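Side-chain contacts in 4'-phospho-dehydrooxetanocin synthase (Bacillus megaterium, PDB 5UL3), which converts dAMP by an oxidative ring contraction into the oxetane aldehyde 4'-phospho-dehydrooxetanocin, using cobalamin, a [4Fe-4S] cluster and S-adenosylmethionine: residues 144-149 / 240-245; 248-251 / 255-258. All blocks are in the same frame, centred on the assembly; numbering follows the deposited sequence.

Contact 1. Residues 144-149 / 240-245; sequences SSYLRK and EGEYTL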
ATOM      1  N   SER A 144       0.039  -0.475  17.226  1.00 21.80           N
ATOM      2  CA  SER A 144       0.982  -0.660  18.329  1.00 19.14           C
ATOM      3  C   SER A 144       1.527   0.666  18.826  1.00 20.25           C
ATOM      4  O   SER A 144       1.523   0.942  20.037  1.00 23.58           O
ATOM      5  CB  SER A 144       2.132  -1.576  17.872  1.00 20.96           C
ATOM      6  OG  SER A 144       3.161  -1.638  18.848  1.00 25.39           O
ATOM      7  N   SER A 145       2.047   1.499  17.918  1.00 21.78           N
ATOM      8  CA  SER A 145       2.706   2.711  18.394  1.00 19.73           C
ATOM      9  C   SER A 145       1.717   3.693  19.019  1.00 21.48           C
ATOM     10  O   SER A 145       2.069   4.392  19.986  1.00 20.53           O
ATOM     11  CB  SER A 145       3.497   3.374  17.271  1.00 20.38           C
ATOM     12  OG  SER A 145       2.634   3.866  16.233  1.00 18.74           O
ATOM     13  N   TYR A 146       0.495   3.753  18.494  1.00 20.83           N
ATOM     14  CA  TYR A 146      -0.549   4.560  19.122  1.00 20.81           C
ATOM     15  C   TYR A 146      -0.785   4.117  20.572  1.00 19.69           C
ATOM     16  O   TYR A 146      -0.797   4.942  21.495  1.00 22.70           O
ATOM     17  CB  TYR A 146      -1.841   4.473  18.293  1.00 18.87           C
ATOM     18  CG  TYR A 146      -3.025   5.048  19.042  1.00 20.82           C
ATOM     19  CD1 TYR A 146      -3.249   6.412  19.080  1.00 22.42           C
ATOM     20  CD2 TYR A 146      -3.860   4.217  19.786  1.00 23.29           C
ATOM     21  CE1 TYR A 146      -4.311   6.939  19.815  1.00 24.36           C
ATOM     22  CE2 TYR A 146      -4.906   4.728  20.527  1.00 22.57           C
ATOM     23  CZ  TYR A 146      -5.132   6.084  20.529  1.00 25.71           C
ATOM     24  OH  TYR A 146      -6.176   6.579  21.276  1.00 29.13           O
ATOM     25  N   LEU A 147      -0.979   2.809  20.784  1.00 20.29           N
ATOM     26  CA  LEU A 147      -1.237   2.297  22.129  1.00 21.74           C
ATOM     27  C   LEU A 147      -0.042   2.504  23.057  1.00 24.89           C
ATOM     28  O   LEU A 147      -0.220   2.807  24.249  1.00 22.31           O
ATOM     29  CB  LEU A 147      -1.593   0.811  22.064  1.00 19.95           C
ATOM     30  CG  LEU A 147      -2.933   0.498  21.389  1.00 19.58           C
ATOM     31  CD1 LEU A 147      -3.125  -1.035  21.277  1.00 22.01           C
ATOM     32  CD2 LEU A 147      -4.113   1.130  22.121  1.00 21.38           C
ATOM     33  N   ARG A 148       1.185   2.331  22.539  1.00 22.90           N
ATOM     34  CA  ARG A 148       2.361   2.550  23.384  1.00 20.38           C
ATOM     35  C   ARG A 148       2.520   4.017  23.757  1.00 22.00           C
ATOM     36  O   ARG A 148       2.844   4.339  24.913  1.00 21.99           O
ATOM     37  CB  ARG A 148       3.632   2.030  22.689  1.00 23.52           C
ATOM     38  CG  ARG A 148       3.630   0.516  22.555  1.00 22.70           C
ATOM     39  CD  ARG A 148       4.872   0.014  21.822  1.00 23.25           C
ATOM     40  NE  ARG A 148       4.916  -1.444  21.784  1.00 23.76           N
ATOM     41  CZ  ARG A 148       5.692  -2.138  20.951  1.00 25.41           C
ATOM     42  NH1 ARG A 148       6.478  -1.503  20.087  1.00 22.89           N
ATOM     43  NH2 ARG A 148       5.675  -3.459  20.974  1.00 27.01           N
ATOM     44  N   LYS A 149       2.304   4.925  22.800  1.00 21.98           N
ATOM     45  CA  LYS A 149       2.474   6.339  23.106  1.00 20.73           C
ATOM     46  C   LYS A 149       1.439   6.810  24.120  1.00 24.14           C
ATOM     47  O   LYS A 149       1.762   7.585  25.024  1.00 21.53           O
ATOM     48  CB  LYS A 149       2.396   7.190  21.839  1.00 20.65           C
ATOM     49  CG  LYS A 149       2.561   8.690  22.122  1.00 22.19           C
ATOM     50  CD  LYS A 149       2.582   9.517  20.814  1.00 26.42           C
ATOM     51  CE  LYS A 149       2.903  11.005  21.103  1.00 33.58           C
ATOM     52  NZ  LYS A 149       3.655  11.647  19.964  1.00 37.83           N
ATOM     53  N   GLU A 240     -10.678   2.802  11.054  1.00 21.25           N
ATOM     54  CA  GLU A 240      -9.384   2.883  11.739  1.00 21.69           C
ATOM     55  C   GLU A 240      -9.429   2.100  13.055  1.00 26.71           C
ATOM     56  O   GLU A 240     -10.464   2.023  13.724  1.00 25.42           O
ATOM     57  CB  GLU A 240      -9.019   4.345  12.033  1.00 23.24           C
ATOM     58  CG  GLU A 240      -8.649   5.159  10.781  1.00 22.32           C
ATOM     59  CD  GLU A 240      -8.653   6.647  11.046  1.00 20.91           C
ATOM     60  OE1 GLU A 240      -9.677   7.147  11.556  1.00 22.66           O
ATOM     61  OE2 GLU A 240      -7.631   7.310  10.758  1.00 24.76           O
ATOM     62  N   GLY A 241      -8.279   1.557  13.447  1.00 21.57           N
ATOM     63  CA  GLY A 241      -8.221   0.712  14.626  1.00 21.62           C
ATOM     64  C   GLY A 241      -7.814   1.368  15.934  1.00 22.00           C
ATOM     65  O   GLY A 241      -8.047   0.790  17.000  1.00 23.30           O
ATOM     66  N   GLU A 242      -7.229   2.569  15.876  1.00 21.51           N
ATOM     67  CA  GLU A 242      -6.607   3.166  17.061  1.00 19.69           C
ATOM     68  C   GLU A 242      -7.612   3.374  18.188  1.00 25.45           C
ATOM     69  O   GLU A 242      -7.419   2.911  19.316  1.00 21.29           O
ATOM     70  CB  GLU A 242      -5.946   4.497  16.691  1.00 22.54           C
ATOM     71  CG  GLU A 242      -4.660   4.377  15.873  1.00 22.92           C
ATOM     72  CD  GLU A 242      -4.868   4.264  14.351  1.00 24.86           C
ATOM     73  OE1 GLU A 242      -5.992   3.990  13.875  1.00 21.24           O
ATOM     74  OE2 GLU A 242      -3.857   4.424  13.625  1.00 27.65           O
ATOM     75  N   TYR A 243      -8.677   4.121  17.914  1.00 22.33           N
ATOM     76  CA  TYR A 243      -9.654   4.396  18.964  1.00 20.58           C
ATOM     77  C   TYR A 243     -10.476   3.168  19.310  1.00 23.09           C
ATOM     78  O   TYR A 243     -10.932   3.036  20.449  1.00 23.92           O
ATOM     79  CB  TYR A 243     -10.590   5.527  18.544  1.00 22.95           C
ATOM     80  CG  TYR A 243      -9.924   6.864  18.372  1.00 26.08           C
ATOM     81  CD1 TYR A 243      -8.642   7.095  18.831  1.00 24.16           C
ATOM     82  CD2 TYR A 243     -10.601   7.908  17.744  1.00 24.66           C
ATOM     83  CE1 TYR A 243      -8.035   8.322  18.663  1.00 25.20           C
ATOM     84  CE2 TYR A 243     -10.005   9.133  17.572  1.00 27.61           C
ATOM     85  CZ  TYR A 243      -8.727   9.339  18.030  1.00 30.06           C
ATOM     86  OH  TYR A 243      -8.144  10.573  17.866  1.00 30.53           O
ATOM     87  N   THR A 244     -10.671   2.268  18.343  1.00 23.13           N
ATOM     88  CA  THR A 244     -11.303   0.988  18.623  1.00 22.99           C
ATOM     89  C   THR A 244     -10.531   0.233  19.703  1.00 27.05           C
ATOM     90  O   THR A 244     -11.114  -0.235  20.688  1.00 22.46           O
ATOM     91  CB  THR A 244     -11.388   0.168  17.333  1.00 26.01           C
ATOM     92  OG1 THR A 244     -12.360   0.748  16.452  1.00 26.23           O
ATOM     93  CG2 THR A 244     -11.771  -1.290  17.621  1.00 25.95           C
ATOM     94  N   LEU A 245      -9.213   0.127  19.543  1.00 22.79           N
ATOM     95  CA  LEU A 245      -8.422  -0.611  20.530  1.00 20.37           C
ATOM     96  C   LEU A 245      -8.390   0.129  21.860  1.00 24.60           C
ATOM     97  O   LEU A 245      -8.522  -0.490  22.919  1.00 24.19           O
ATOM     98  CB  LEU A 245      -7.007  -0.876  20.000  1.00 20.73           C
ATOM     99  CG  LEU A 245      -6.926  -1.898  18.857  1.00 24.02           C
ATOM    100  CD1 LEU A 245      -5.519  -1.926  18.272  1.00 20.29           C
ATOM    101  CD2 LEU A 245      -7.292  -3.277  19.376  1.00 28.07           C
TER
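The Tyr146 ring has Glu242 lying over one of its faces: Glu242 CB stands 3.8 Å from the ring centroid and 13° off the normal, which fits a CH-pi contact. At the far end of that ring, the hydroxyl meets a second aromatic: Tyr146 OH lies 3.5 Å from Tyr243 CD1, at the edge of the Tyr243 ring and near its plane. These groups join two helices of the cobalamin-binding Rossmann fold, 138-149 and 242-252. With CG anti to the backbone N (chi1 168°), the Tyr146 side chain reaches across to the first turn of helix 242-252, and Tyr146 CE2 comes within 3.3 Å of Glu242 O. Glu242 divides its work: CB and CG serve the ring, Glu242 CG lying 3.6 Å from Tyr146 CG, while a bend at chi2 (86°) leads the carboxylate away. Its OE1 hydrogen-bonds to cobalamin and its OE2 forms a salt bridge with Arg311, so the ring packs on the CB and CG of a residue whose carboxylate binds cobalamin. Tyr243 turns its own hydroxyl elsewhere, to Glu286 and the backbone of Asn282. One turn along helix 242-252, the contact is purely aliphatic: Leu147 and Leu245 meet at about a right angle, Leu147 CD1 lying 3.9 Å from Leu245 CD1.

Contact 2. Residues 248-251 / 255-258; sequences LIKM and ELKL. With EDO (1,2-ethanediol), chain R.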
ATOM      1  N   LEU A 248     -11.687  -0.832  23.432  1.00 24.90           N
ATOM      2  CA  LEU A 248     -11.723  -2.217  23.904  1.00 25.56           C
ATOM      3  C   LEU A 248     -10.960  -2.368  25.214  1.00 26.28           C
ATOM      4  O   LEU A 248     -11.351  -3.165  26.074  1.00 27.21           O
ATOM      5  CB  LEU A 248     -11.140  -3.151  22.852  1.00 23.47           C
ATOM      6  CG  LEU A 248     -11.991  -3.313  21.590  1.00 28.04           C
ATOM      7  CD1 LEU A 248     -11.273  -4.224  20.625  1.00 24.08           C
ATOM      8  CD2 LEU A 248     -13.349  -3.879  21.960  1.00 28.91           C
ATOM      9  N   ILE A 249      -9.885  -1.600  25.375  1.00 22.09           N
ATOM     10  CA  ILE A 249      -9.131  -1.596  26.626  1.00 22.03           C
ATOM     11  C   ILE A 249      -9.983  -1.009  27.742  1.00 28.43           C
ATOM     12  O   ILE A 249     -10.031  -1.543  28.854  1.00 27.16           O
ATOM     13  CB  ILE A 249      -7.814  -0.827  26.438  1.00 22.16           C
ATOM     14  CG1 ILE A 249      -6.857  -1.625  25.535  1.00 24.21           C
ATOM     15  CG2 ILE A 249      -7.153  -0.490  27.772  1.00 26.33           C
ATOM     16  CD1 ILE A 249      -5.685  -0.802  25.024  1.00 25.71           C
ATOM     17  N   LYS A 250     -10.687   0.090  27.460  1.00 25.93           N
ATOM     18  CA  LYS A 250     -11.626   0.603  28.454  1.00 26.00           C
ATOM     19  C   LYS A 250     -12.701  -0.432  28.779  1.00 29.23           C
ATOM     20  O   LYS A 250     -13.066  -0.609  29.948  1.00 34.14           O
ATOM     21  CB  LYS A 250     -12.258   1.910  27.965  1.00 26.65           C
ATOM     22  CG  LYS A 250     -11.255   3.043  27.830  1.00 30.02           C
ATOM     23  CD  LYS A 250     -11.877   4.229  27.071  1.00 37.92           C
ATOM     24  CE  LYS A 250     -12.464   5.263  28.001  1.00 52.50           C
ATOM     25  NZ  LYS A 250     -11.461   6.334  28.291  1.00 71.60           N
ATOM     26  N   MET A 251     -13.225  -1.124  27.763  1.00 25.10           N
ATOM     27  CA  MET A 251     -14.252  -2.128  28.033  1.00 28.16           C
ATOM     28  C   MET A 251     -13.701  -3.259  28.898  1.00 38.30           C
ATOM     29  O   MET A 251     -14.406  -3.786  29.768  1.00 29.91           O
ATOM     30  CB  MET A 251     -14.816  -2.679  26.731  1.00 32.18           C
ATOM     31  CG  MET A 251     -15.998  -3.600  26.937  1.00 33.10           C
ATOM     32  SD  MET A 251     -16.678  -4.213  25.396  1.00 33.31           S
ATOM     33  CE  MET A 251     -15.433  -5.386  24.901  1.00 31.30           C
ATOM     34  N   GLU A 255     -15.086   0.122  31.973  1.00 31.81           N
ATOM     35  CA  GLU A 255     -15.267   1.571  31.915  1.00 31.07           C
ATOM     36  C   GLU A 255     -16.064   2.007  30.689  1.00 33.53           C
ATOM     37  O   GLU A 255     -16.351   3.199  30.542  1.00 38.86           O
ATOM     38  CB  GLU A 255     -13.908   2.288  31.910  1.00 34.40           C
ATOM     39  CG  GLU A 255     -13.014   2.022  33.100  1.00 41.34           C
ATOM     40  CD  GLU A 255     -11.606   2.594  32.914  1.00 48.40           C
ATOM     41  OE1 GLU A 255     -11.303   3.139  31.827  1.00 43.04           O
ATOM     42  OE2 GLU A 255     -10.794   2.488  33.856  1.00 45.07           O
ATOM     43  N   LEU A 256     -16.389   1.075  29.799  1.00 33.00           N
ATOM     44  CA  LEU A 256     -17.235   1.311  28.643  1.00 34.32           C
ATOM     45  C   LEU A 256     -18.084   0.075  28.417  1.00 38.18           C
ATOM     46  O   LEU A 256     -17.635  -1.050  28.647  1.00 34.86           O
ATOM     47  CB  LEU A 256     -16.429   1.581  27.353  1.00 33.39           C
ATOM     48  CG  LEU A 256     -15.848   2.951  27.026  1.00 39.46           C
ATOM     49  CD1 LEU A 256     -15.404   2.937  25.571  1.00 35.11           C
ATOM     50  CD2 LEU A 256     -16.872   4.054  27.252  1.00 40.83           C
ATOM     51  N   LYS A 257     -19.294   0.279  27.921  1.00 29.39           N
ATOM     52  CA  LYS A 257     -20.079  -0.847  27.445  1.00 31.03           C
ATOM     53  C   LYS A 257     -19.744  -1.124  25.986  1.00 38.62           C
ATOM     54  O   LYS A 257     -19.217  -0.267  25.275  1.00 34.69           O
ATOM     55  CB  LYS A 257     -21.580  -0.580  27.584  1.00 36.23           C
ATOM     56  CG  LYS A 257     -22.012  -0.012  28.923  1.00 46.07           C
ATOM     57  CD  LYS A 257     -23.536   0.083  28.976  1.00 54.11           C
ATOM     58  CE  LYS A 257     -24.018   0.913  30.152  1.00 71.86           C
ATOM     59  NZ  LYS A 257     -23.718   2.364  29.981  1.00 76.90           N
ATOM     60  N   LEU A 258     -20.085  -2.337  25.541  1.00 32.48           N
ATOM     61  CA  LEU A 258     -19.833  -2.728  24.158  1.00 32.07           C
ATOM     62  C   LEU A 258     -20.472  -1.757  23.169  1.00 38.98           C
ATOM     63  O   LEU A 258     -19.899  -1.474  22.113  1.00 34.71           O
ATOM     64  CB  LEU A 258     -20.340  -4.149  23.911  1.00 37.12           C
ATOM     65  CG  LEU A 258     -20.062  -4.802  22.554  1.00 36.32           C
ATOM     66  CD1 LEU A 258     -18.572  -4.893  22.284  1.00 35.31           C
ATOM     67  CD2 LEU A 258     -20.687  -6.186  22.491  1.00 36.76           C
TER
HETATM   68  C1  EDO R 817     -15.586  -7.604  28.014  1.00 58.86           C
HETATM   69  O1  EDO R 817     -14.432  -8.040  28.742  1.00 48.16           O
HETATM   70  C2  EDO R 817     -16.680  -7.215  29.003  1.00 66.81           C
HETATM   71  O2  EDO R 817     -16.092  -6.511  30.108  1.00 63.17           O
HETATM   72  O   HOH W   1     -11.937   5.727  31.119  1.00 61.38           O
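The last turn of helix 242-252 and the loop that leads from it toward strand 264-267 fold against each other here, at the surface of the cobalamin-binding Rossmann domain. The evidence for the reversal is a backbone bond from Glu255 N to Lys250 O of 3.0 Å. It spans five residues, one more than an alpha-helical bond, and its N-H...O angle is 160°. Leu256 N follows at 3.7 Å from the same Lys250 O, too far to share the acceptor, and this buried N-H has no partner in the model.

Side chains extend the contact beyond that bond. The aliphatic part of Lys250 passes obliquely over Leu256, with Lys250 CB 3.9 Å from Leu256 CG, before its chain bends at the last two torsions. Its ammonium group and the Glu255 carboxylate do not meet directly: one water accepts from Lys250 NZ at 2.9 Å and donates to Glu255 OE1 at 2.8 Å, bridging the opposite charges at the protein surface. Met251 meets the later part of the loop. Its CG lies 3.5 Å from Leu256 O; a chi1 of -173° and a straight chi2 carry the chain out to Leu258, where Met251 SD is 3.7 Å from Leu258 CD1, and a bend at chi3 then turns the methyl group. An ethanediol molecule, probably from the crystallisation liquor, hydrogen-bonds to Met251 O and brushes that methyl.

Leu258 also packs on Ile264 and Tyr266 of strand 264-267 and on Leu235 of strand 235-237, while Leu248 reaches Leu235 as well as Ile180 of strand 180-184, so helix end and loop are both fastened to the sheet.

Contacts 1 and 2 follow one another along the chain, with centres 14 Å apart, and both use helix 242-252: contact 1 its first turn, contact 2 its last. They touch where Leu147 CD2 packs 3.8 Å from Ile249 CD1, so the packing of helix 138-149 extends to a residue of the contact 2 segment. All four segments belong to the Rossmann domain, whose mixed sheet includes strands 119-124, 154-159 and 235-237. The contacts differ in setting. Contact 1 is buried and includes the cobalamin-binding residues Gly241 and Glu242, whereas contact 2 lies at the surface, with Met251 about 12 Å from cobalamin (side chain to cofactor). One helix thus runs from the cofactor to the domain surface.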